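PDB 4FYE: SidF, inhibitor of growth family, member 3 from Legionella pneumophila subsp. pneumophila, which is a phosphoinositide phosphatase that probably removes the 3-phosphate from phosphatidylinositol 3,4,5-trisphosphate. Local coordinates for residues H187-P192 against D697-T702; M384-G389 against A501-L506; R443-M448 against E611-N616. The protein carries 1 engineered substitution. One frame throughout, in Å; residues are numbered along the deposited sequence.

Contact 1 lies apart from the other two, its centre about 42 Å from that of contact 2 and about 31 Å from that of contact 3. It fastens the strand of 187-192 in the six-stranded sheet to the helices of 697-702, and its segments enclose both other contacts along the chain. Contacts 2 and 3 alternate in sequence and touch through a salt bridge, Asp385 OD2 to Arg443 NH1 at 2.9 Å. Both border strand 402-416 of the second sheet, whose strand 641-645 is followed by helix 652-668, an order consistent with a phosphatase P-loop between them. Contact 1 also packs on that helix, through Phe189 and Leu700.

Contact 1 (H187-P192 against D697-T702); sequences HRFKAP and DRELTT
His187 and Phe189, at the end of strand 184-189, face the region where helix 692-699 gives way to helix 701-712, with CA to CA distances of 7.2 Å for His187 to Thr702 and 7.7 Å for Phe189 to Glu699. These are helices packed on one face of a mixed beta-sheet in an alpha-beta domain, and strand 184-189 is an inner strand of that six-stranded sheet.

The imidazole is sandwiched. On one face Thr702 OG1 sits 3.0 Å above the His187 plane, displaced toward the rim on the ND1 and CE1 side; on the opposite face Phe189 CD1 stands 3.6 Å above the ring centre. In the ring plane, His187 CE1 points at Glu699 O from 3.3 Å, so a backbone carbonyl meets the polarised C-H edge. That carbonyl also takes a weak bond from Thr702 N.

Glu699 works with its aliphatic stem as well as its acid. Its CB lies over the Phe189 face, 4.0 Å from the ring centroid and 15° off the normal, a CH-pi contact. A bend at chi2 (-63°) then carries the carboxylate out above the ring plane, beyond the CG-CD2 rim and with OE2 over Phe189 CB, the two planes only 16° apart. The acid is held by hydrogen bonds outside the segments, OE1 with Tyr58 OH and OE2 with Ser56 OG. Ser56 OG also bonds to His187 NE2, linking the imidazole to the acid through one hydroxyl, while His187 NE2 and Glu699 OE2 themselves stay 4.0 Å apart. Between CB and the acid, Glu699 CG comes within 3.5 Å of Phe189 CD2.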
loop_
_atom_site.group_PDB
_atom_site.type_symbol
_atom_site.label_atom_id
_atom_site.label_comp_id
_atom_site.label_asym_id
_atom_site.label_seq_id
_atom_site.Cartn_x
_atom_site.Cartn_y
_atom_site.Cartn_z
ATOM N N HIS A 187 -1.316 9.576 -12.589
ATOM C CA HIS A 187 -2.584 9.987 -13.176
ATOM C C HIS A 187 -2.935 11.387 -12.806
ATOM O O HIS A 187 -3.118 11.676 -11.592
ATOM C CB HIS A 187 -3.671 9.094 -12.687
ATOM C CG HIS A 187 -5.014 9.363 -13.307
ATOM N ND1 HIS A 187 -6.138 8.956 -12.744
ATOM C CD2 HIS A 187 -5.379 10.095 -14.420
ATOM C CE1 HIS A 187 -7.181 9.301 -13.487
ATOM N NE2 HIS A 187 -6.714 10.045 -14.500
ATOM N N ARG A 188 -3.049 12.248 -13.824
ATOM C CA ARG A 188 -3.523 13.645 -13.680
ATOM C C ARG A 188 -4.936 13.876 -14.207
ATOM O O ARG A 188 -5.275 13.445 -15.328
ATOM C CB ARG A 188 -2.655 14.557 -14.544
ATOM C CG ARG A 188 -1.176 14.287 -14.310
ATOM C CD ARG A 188 -0.282 15.072 -15.305
ATOM N NE ARG A 188 -0.288 16.503 -15.046
ATOM C CZ ARG A 188 0.800 17.274 -15.100
ATOM N NH1 ARG A 188 1.988 16.761 -15.417
ATOM N NH2 ARG A 188 0.702 18.570 -14.839
ATOM N N PHE A 189 -5.702 14.658 -13.446
ATOM C CA PHE A 189 -7.116 14.959 -13.715
ATOM C C PHE A 189 -7.639 16.162 -12.869
ATOM O O PHE A 189 -7.199 16.361 -11.750
ATOM C CB PHE A 189 -8.014 13.723 -13.380
ATOM C CG PHE A 189 -7.868 13.210 -11.923
ATOM C CD1 PHE A 189 -6.802 12.383 -11.549
ATOM C CD2 PHE A 189 -8.801 13.585 -10.922
ATOM C CE1 PHE A 189 -6.611 11.974 -10.208
ATOM C CE2 PHE A 189 -8.636 13.157 -9.580
ATOM C CZ PHE A 189 -7.562 12.316 -9.235
ATOM N N LYS A 190 -8.622 16.907 -13.368
ATOM C CA LYS A 190 -9.372 17.858 -12.542
ATOM C C LYS A 190 -10.463 17.164 -11.720
ATOM O O LYS A 190 -11.467 16.731 -12.252
ATOM C CB LYS A 190 -9.961 18.958 -13.429
ATOM C CG LYS A 190 -8.897 19.878 -14.054
ATOM C CD LYS A 190 -9.375 20.706 -15.282
ATOM C CE LYS A 190 -10.036 22.028 -14.885
ATOM N NZ LYS A 190 -9.181 22.956 -14.059
ATOM N N ALA A 191 -10.263 17.026 -10.416
ATOM C CA ALA A 191 -11.339 16.575 -9.549
ATOM C C ALA A 191 -12.504 17.562 -9.561
ATOM O O ALA A 191 -12.308 18.762 -9.769
ATOM C CB ALA A 191 -10.819 16.442 -8.146
ATOM N N PRO A 192 -13.715 17.079 -9.297
ATOM C CA PRO A 192 -14.852 17.988 -9.052
ATOM C C PRO A 192 -14.565 19.156 -8.058
ATOM O O PRO A 192 -14.034 18.912 -6.952
ATOM C CB PRO A 192 -15.944 17.059 -8.485
ATOM C CG PRO A 192 -15.332 15.720 -8.299
ATOM C CD PRO A 192 -14.057 15.660 -9.076
ATOM N N ASP A 697 -14.940 9.271 -7.819
ATOM C CA ASP A 697 -14.671 7.870 -7.665
ATOM C C ASP A 697 -14.314 7.306 -9.071
ATOM O O ASP A 697 -13.480 6.466 -9.175
ATOM C CB ASP A 697 -15.873 7.167 -6.990
ATOM C CG ASP A 697 -15.497 5.825 -6.316
ATOM O OD1 ASP A 697 -14.322 5.638 -5.880
ATOM O OD2 ASP A 697 -16.400 4.963 -6.179
ATOM N N ARG A 698 -14.907 7.851 -10.140
ATOM C CA ARG A 698 -14.682 7.384 -11.481
ATOM C C ARG A 698 -13.247 7.570 -11.844
ATOM O O ARG A 698 -12.696 6.799 -12.616
ATOM C CB ARG A 698 -15.599 8.075 -12.491
ATOM C CG ARG A 698 -17.017 7.534 -12.432
ATOM C CD ARG A 698 -17.874 8.200 -13.441
ATOM N NE ARG A 698 -19.203 7.591 -13.501
ATOM C CZ ARG A 698 -20.203 8.066 -14.271
ATOM N NH1 ARG A 698 -20.002 9.163 -14.993
ATOM N NH2 ARG A 698 -21.406 7.440 -14.326
ATOM N N GLU A 699 -12.577 8.493 -11.203
ATOM C CA GLU A 699 -11.213 8.789 -11.653
ATOM C C GLU A 699 -10.245 7.694 -11.170
ATOM O O GLU A 699 -9.281 7.349 -11.868
ATOM C CB GLU A 699 -10.734 10.150 -11.143
ATOM C CG GLU A 699 -11.481 11.396 -11.626
ATOM C CD GLU A 699 -11.369 11.590 -13.122
ATOM O OE1 GLU A 699 -12.060 12.478 -13.617
ATOM O OE2 GLU A 699 -10.623 10.853 -13.824
ATOM N N LEU A 700 -10.534 7.135 -9.997
ATOM C CA LEU A 700 -9.555 6.366 -9.217
ATOM C C LEU A 700 -9.193 4.974 -9.743
ATOM O O LEU A 700 -8.232 4.365 -9.291
ATOM C CB LEU A 700 -10.009 6.296 -7.767
ATOM C CG LEU A 700 -10.470 7.687 -7.348
ATOM C CD1 LEU A 700 -11.206 7.588 -6.025
ATOM C CD2 LEU A 700 -9.260 8.607 -7.233
ATOM N N THR A 701 -9.884 4.429 -10.730
ATOM C CA THR A 701 -9.456 3.047 -11.146
ATOM C C THR A 701 -8.314 3.098 -12.111
ATOM O O THR A 701 -7.614 2.085 -12.381
ATOM C CB THR A 701 -10.584 2.242 -11.756
ATOM O OG1 THR A 701 -11.503 3.175 -12.364
ATOM C CG2 THR A 701 -11.293 1.439 -10.620
ATOM N N THR A 702 -8.054 4.280 -12.610
ATOM C CA THR A 702 -7.078 4.345 -13.674
ATOM C C THR A 702 -5.642 4.065 -13.233
ATOM O O THR A 702 -4.955 3.284 -13.891
ATOM C CB THR A 702 -7.344 5.488 -14.711
ATOM O OG1 THR A 702 -6.384 6.491 -14.602
ATOM C CG2 THR A 702 -8.692 6.058 -14.578
#

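Contact 2 (M384-G389 against A501-L506); sequences MDAFDG and AYREAL
Ala386 and Arg503 bring their backbones within 6.9 Å, CA to CA, where the last turn of helix 373-387 meets the middle of helix 482-514. Ala386 points its methyl at the other helix, and its CB rests 4.1 Å from Arg503 CG. The short alanine lets the arginine stem lie close in and run on toward Phe387.

Arg503 then does most of the touching. Its CD sits above the centre of the Phe387 ring, 3.7 Å from the centroid and 12° off the normal, a clear CH-pi contact made by a carbon that the neighbouring NE leaves somewhat polarised. Helix 482-514 belongs to a predicted coiled coil, and Tyr502 packs on its other long helix, 522-583, so the contact docks a helix end onto the flank of that long helical pair. A bend at chi3 (-79°) carries the guanidinium outward past the CD1-CE1 rim, still above the ring plane, with the two planes 20° apart. Arg503 NH1 remains 4.1 Å from Phe387 CE1.

Ala386 O lies near the guanidinium plane at its edge, but 3.8 Å from Arg503 NE, too far for a bond. Nearby, Asp385 O and, just past the helix, Asp388 O take hydrogen bonds from Lys499 and Lys496 of helix 482-514. Three basic residues therefore gather around the C-terminal end of helix 373-387, an end whose dipole would probably welcome positive charge. The same Arg503 NH1 that lies near the phenyl forms a long salt bridge with Glu504 OE2, 3.7 Å.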
loop_
_atom_site.group_PDB
_atom_site.type_symbol
_atom_site.label_atom_id
_atom_site.label_comp_id
_atom_site.label_asym_id
_atom_site.label_seq_id
_atom_site.Cartn_x
_atom_site.Cartn_y
_atom_site.Cartn_z
ATOM N N MET A 384 6.160 -7.708 13.260
ATOM C CA MET A 384 5.930 -6.319 13.627
ATOM C C MET A 384 6.068 -6.115 15.124
ATOM O O MET A 384 6.732 -5.155 15.564
ATOM C CB MET A 384 4.553 -5.791 13.124
ATOM C CG MET A 384 4.460 -5.577 11.608
ATOM S SD MET A 384 2.830 -4.935 11.133
ATOM C CE MET A 384 2.970 -3.431 12.065
ATOM N N ASP A 385 5.444 -6.989 15.915
ATOM C CA ASP A 385 5.523 -6.866 17.397
ATOM C C ASP A 385 6.900 -7.266 17.949
ATOM O O ASP A 385 7.280 -6.825 19.040
ATOM C CB ASP A 385 4.420 -7.669 18.114
ATOM C CG ASP A 385 3.152 -6.840 18.420
ATOM O OD1 ASP A 385 3.213 -5.581 18.553
ATOM O OD2 ASP A 385 2.066 -7.483 18.527
ATOM N N ALA A 386 7.624 -8.109 17.206
ATOM C CA ALA A 386 9.007 -8.503 17.544
ATOM C C ALA A 386 9.885 -7.285 17.595
ATOM O O ALA A 386 10.692 -7.126 18.548
ATOM C CB ALA A 386 9.554 -9.460 16.495
ATOM N N PHE A 387 9.730 -6.412 16.588
ATOM C CA PHE A 387 10.520 -5.175 16.556
ATOM C C PHE A 387 9.933 -4.070 17.406
ATOM O O PHE A 387 10.672 -3.152 17.796
ATOM C CB PHE A 387 10.722 -4.660 15.121
ATOM C CG PHE A 387 11.907 -5.282 14.390
ATOM C CD1 PHE A 387 13.238 -4.887 14.689
ATOM C CD2 PHE A 387 11.709 -6.222 13.376
ATOM C CE1 PHE A 387 14.332 -5.408 13.974
ATOM C CE2 PHE A 387 12.817 -6.751 12.668
ATOM C CZ PHE A 387 14.127 -6.325 12.958
ATOM N N ASP A 388 8.639 -4.173 17.739
ATOM C CA ASP A 388 7.948 -3.079 18.456
ATOM C C ASP A 388 8.621 -2.661 19.735
ATOM O O ASP A 388 9.008 -3.498 20.583
ATOM C CB ASP A 388 6.416 -3.282 18.628
ATOM C CG ASP A 388 5.757 -2.149 19.473
ATOM O OD1 ASP A 388 6.088 -2.022 20.683
ATOM O OD2 ASP A 388 4.963 -1.353 18.949
ATOM N N GLY A 389 8.789 -1.344 19.849
ATOM C CA GLY A 389 9.456 -0.688 20.979
ATOM C C GLY A 389 10.927 -1.057 21.184
ATOM O O GLY A 389 11.467 -0.963 22.335
ATOM N N ALA A 501 16.145 -11.293 22.104
ATOM C CA ALA A 501 16.664 -12.651 22.052
ATOM C C ALA A 501 15.987 -13.465 20.924
ATOM O O ALA A 501 16.654 -14.183 20.167
ATOM C CB ALA A 501 16.502 -13.325 23.418
ATOM N N TYR A 502 14.677 -13.318 20.766
ATOM C CA TYR A 502 13.993 -14.029 19.685
ATOM C C TYR A 502 14.447 -13.624 18.248
ATOM O O TYR A 502 14.665 -14.494 17.369
ATOM C CB TYR A 502 12.485 -13.868 19.874
ATOM C CG TYR A 502 11.655 -14.451 18.804
ATOM C CD1 TYR A 502 11.539 -15.849 18.655
ATOM C CD2 TYR A 502 10.934 -13.629 17.938
ATOM C CE1 TYR A 502 10.752 -16.414 17.663
ATOM C CE2 TYR A 502 10.127 -14.178 16.940
ATOM C CZ TYR A 502 10.045 -15.559 16.804
ATOM O OH TYR A 502 9.244 -16.086 15.794
ATOM N N ARG A 503 14.573 -12.324 17.994
ATOM C CA ARG A 503 14.965 -11.876 16.653
ATOM C C ARG A 503 16.344 -12.410 16.317
ATOM O O ARG A 503 16.558 -13.007 15.250
ATOM C CB ARG A 503 15.025 -10.356 16.553
ATOM C CG ARG A 503 13.696 -9.646 16.617
ATOM C CD ARG A 503 13.896 -8.152 16.431
ATOM N NE ARG A 503 14.376 -7.498 17.650
ATOM C CZ ARG A 503 15.628 -7.108 17.829
ATOM N NH1 ARG A 503 16.554 -7.290 16.859
ATOM N NH2 ARG A 503 15.951 -6.529 18.975
ATOM N N GLU A 504 17.278 -12.183 17.244
ATOM C CA GLU A 504 18.680 -12.504 16.992
ATOM C C GLU A 504 18.794 -14.007 16.749
ATOM O O GLU A 504 19.416 -14.465 15.788
ATOM C CB GLU A 504 19.574 -11.981 18.133
ATOM C CG GLU A 504 20.768 -11.110 17.674
ATOM C CD GLU A 504 20.539 -10.180 16.423
ATOM O OE1 GLU A 504 21.183 -10.404 15.353
ATOM O OE2 GLU A 504 19.754 -9.193 16.482
ATOM N N ALA A 505 18.096 -14.766 17.574
ATOM C CA ALA A 505 18.098 -16.187 17.446
ATOM C C ALA A 505 17.558 -16.640 16.069
ATOM O O ALA A 505 18.155 -17.467 15.393
ATOM C CB ALA A 505 17.283 -16.749 18.578
ATOM N N LEU A 506 16.443 -16.060 15.646
ATOM C CA LEU A 506 15.787 -16.400 14.387
ATOM C C LEU A 506 16.560 -16.063 13.080
ATOM O O LEU A 506 16.483 -16.823 12.090
ATOM C CB LEU A 506 14.456 -15.676 14.368
ATOM C CG LEU A 506 13.204 -16.421 13.955
ATOM C CD1 LEU A 506 12.010 -15.462 13.969
ATOM C CD2 LEU A 506 13.389 -17.142 12.620
#

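Contact 3 (R443-M448 against E611-N616); sequences RFVNQM and ELYYEN
Val445 is the residue of 443-448 that carries this contact, and it wedges its two methyls against consecutive tyrosines. The tight part is the face of Tyr613: Val445 CG2 stands over the ring centre, 3.9 Å from the centroid and 11° off the normal, a CH-pi contact. Val445 CG1, anti to the backbone N (chi1 165°), reaches Tyr614 OH at 3.6 Å while still near the Tyr613 rim. The two rings also lean on each other, Tyr613 CD2 lying 3.7 Å above the Tyr614 plane, toward the rim. Trp417 packs on both Val445 and Tyr613, and the Tyr613 hydroxyl is hydrogen-bonded to Asp554 of helix 522-583.

The other side is loose. The closest CA pair, Val445 and Tyr613, is 8.6 Å apart, and beyond the tyrosines Glu615 and Asn616 are exposed to solvent. There Asn616 takes positive phi, and its N bonds to Tyr613 O at 3.0 Å, part of a Schellman motif. The whole is helix-helix packing, with a valine of helix 438-458 seated on two consecutive tyrosines near the C-terminal end of helix 590-614.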
loop_
_atom_site.group_PDB
_atom_site.type_symbol
_atom_site.label_atom_id
_atom_site.label_comp_id
_atom_site.label_asym_id
_atom_site.label_seq_id
_atom_site.Cartn_x
_atom_site.Cartn_y
_atom_site.Cartn_z
ATOM N N ARG A 443 -6.935 -4.990 20.600
ATOM C CA ARG A 443 -5.669 -4.347 20.936
ATOM C C ARG A 443 -5.435 -3.074 20.081
ATOM O O ARG A 443 -5.272 -1.956 20.630
ATOM C CB ARG A 443 -4.553 -5.343 20.699
ATOM C CG ARG A 443 -3.131 -4.822 20.950
ATOM C CD ARG A 443 -2.256 -6.005 21.342
ATOM N NE ARG A 443 -0.880 -5.608 21.516
ATOM C CZ ARG A 443 0.025 -5.574 20.546
ATOM N NH1 ARG A 443 -0.300 -5.964 19.325
ATOM N NH2 ARG A 443 1.278 -5.197 20.832
ATOM N N PHE A 444 -5.443 -3.249 18.751
ATOM C CA PHE A 444 -5.246 -2.142 17.796
ATOM C C PHE A 444 -6.209 -0.988 18.088
ATOM O O PHE A 444 -5.809 0.169 18.178
ATOM C CB PHE A 444 -5.434 -2.677 16.371
ATOM C CG PHE A 444 -5.370 -1.622 15.294
ATOM C CD1 PHE A 444 -4.159 -1.240 14.748
ATOM C CD2 PHE A 444 -6.541 -1.028 14.821
ATOM C CE1 PHE A 444 -4.106 -0.280 13.745
ATOM C CE2 PHE A 444 -6.502 -0.094 13.822
ATOM C CZ PHE A 444 -5.276 0.292 13.280
ATOM N N VAL A 445 -7.478 -1.287 18.305
ATOM C CA VAL A 445 -8.391 -0.211 18.576
ATOM C C VAL A 445 -7.944 0.541 19.825
ATOM O O VAL A 445 -7.851 1.787 19.829
ATOM C CB VAL A 445 -9.861 -0.690 18.608
ATOM C CG1 VAL A 445 -10.768 0.361 19.239
ATOM C CG2 VAL A 445 -10.349 -0.991 17.186
ATOM N N ASN A 446 -7.614 -0.189 20.889
ATOM C CA ASN A 446 -7.149 0.482 22.128
ATOM C C ASN A 446 -5.887 1.346 21.866
ATOM O O ASN A 446 -5.780 2.496 22.311
ATOM C CB ASN A 446 -6.819 -0.543 23.193
ATOM C CG ASN A 446 -8.024 -1.197 23.774
ATOM O OD1 ASN A 446 -9.111 -0.594 23.864
ATOM N ND2 ASN A 446 -7.846 -2.455 24.215
ATOM N N GLN A 447 -4.940 0.792 21.132
ATOM C CA GLN A 447 -3.697 1.537 20.891
ATOM C C GLN A 447 -3.978 2.862 20.222
ATOM O O GLN A 447 -3.534 3.898 20.689
ATOM C CB GLN A 447 -2.774 0.745 20.005
ATOM C CG GLN A 447 -2.408 -0.593 20.600
ATOM C CD GLN A 447 -1.514 -1.414 19.688
ATOM O OE1 GLN A 447 -1.822 -1.652 18.522
ATOM N NE2 GLN A 447 -0.388 -1.840 20.225
ATOM N N MET A 448 -4.763 2.810 19.152
ATOM C CA MET A 448 -5.004 3.959 18.287
ATOM C C MET A 448 -5.852 4.927 19.048
ATOM O O MET A 448 -5.715 6.130 18.914
ATOM C CB MET A 448 -5.757 3.528 16.993
ATOM C CG MET A 448 -4.952 2.634 16.047
ATOM S SD MET A 448 -3.543 3.539 15.364
ATOM C CE MET A 448 -4.322 4.561 14.091
ATOM N N GLU A 611 -17.925 3.712 15.905
ATOM C CA GLU A 611 -19.297 3.292 15.633
ATOM C C GLU A 611 -19.289 1.924 14.913
ATOM O O GLU A 611 -20.035 0.998 15.281
ATOM C CB GLU A 611 -20.093 4.348 14.838
ATOM C CG GLU A 611 -21.418 3.770 14.307
ATOM C CD GLU A 611 -22.080 4.562 13.181
ATOM O OE1 GLU A 611 -22.473 5.729 13.441
ATOM O OE2 GLU A 611 -22.245 3.995 12.040
ATOM N N LEU A 612 -18.417 1.799 13.897
ATOM C CA LEU A 612 -18.391 0.629 13.020
ATOM C C LEU A 612 -17.856 -0.577 13.787
ATOM O O LEU A 612 -18.208 -1.738 13.507
ATOM C CB LEU A 612 -17.515 0.906 11.810
ATOM C CG LEU A 612 -18.042 1.392 10.426
ATOM C CD1 LEU A 612 -19.569 1.345 10.178
ATOM C CD2 LEU A 612 -17.488 2.752 10.078
ATOM N N TYR A 613 -16.995 -0.300 14.761
ATOM C CA TYR A 613 -16.285 -1.370 15.441
ATOM C C TYR A 613 -17.151 -1.851 16.609
ATOM O O TYR A 613 -17.502 -3.035 16.678
ATOM C CB TYR A 613 -14.852 -0.941 15.889
ATOM C CG TYR A 613 -14.179 -1.986 16.763
ATOM C CD1 TYR A 613 -13.815 -3.242 16.247
ATOM C CD2 TYR A 613 -14.002 -1.749 18.137
ATOM C CE1 TYR A 613 -13.267 -4.211 17.063
ATOM C CE2 TYR A 613 -13.452 -2.706 18.982
ATOM C CZ TYR A 613 -13.074 -3.928 18.445
ATOM O OH TYR A 613 -12.522 -4.849 19.319
ATOM N N TYR A 614 -17.534 -0.933 17.486
ATOM C CA TYR A 614 -18.279 -1.320 18.670
ATOM C C TYR A 614 -19.681 -1.863 18.362
ATOM O O TYR A 614 -20.080 -2.849 18.977
ATOM C CB TYR A 614 -18.278 -0.211 19.729
ATOM C CG TYR A 614 -16.903 0.058 20.314
ATOM C CD1 TYR A 614 -16.234 -0.937 21.022
ATOM C CD2 TYR A 614 -16.289 1.308 20.208
ATOM C CE1 TYR A 614 -14.986 -0.707 21.578
ATOM C CE2 TYR A 614 -15.029 1.549 20.774
ATOM C CZ TYR A 614 -14.382 0.531 21.457
ATOM O OH TYR A 614 -13.115 0.674 22.010
ATOM N N GLU A 615 -20.391 -1.253 17.405
ATOM C CA GLU A 615 -21.709 -1.748 16.878
ATOM C C GLU A 615 -21.565 -2.953 15.933
ATOM O O GLU A 615 -22.544 -3.553 15.500
ATOM C CB GLU A 615 -22.459 -0.631 16.145
ATOM C CG GLU A 615 -22.791 0.538 17.059
ATOM C CD GLU A 615 -23.719 1.581 16.446
ATOM O OE1 GLU A 615 -24.243 1.366 15.323
ATOM O OE2 GLU A 615 -23.947 2.631 17.113
ATOM N N ASN A 616 -20.318 -3.302 15.620
ATOM C CA ASN A 616 -20.047 -4.481 14.835
ATOM C C ASN A 616 -20.799 -4.411 13.512
ATOM O O ASN A 616 -21.346 -5.401 13.013
ATOM C CB ASN A 616 -20.385 -5.732 15.667
ATOM C CG ASN A 616 -19.943 -7.033 15.011
ATOM O OD1 ASN A 616 -20.630 -8.037 15.193
ATOM N ND2 ASN A 616 -18.833 -7.031 14.218
#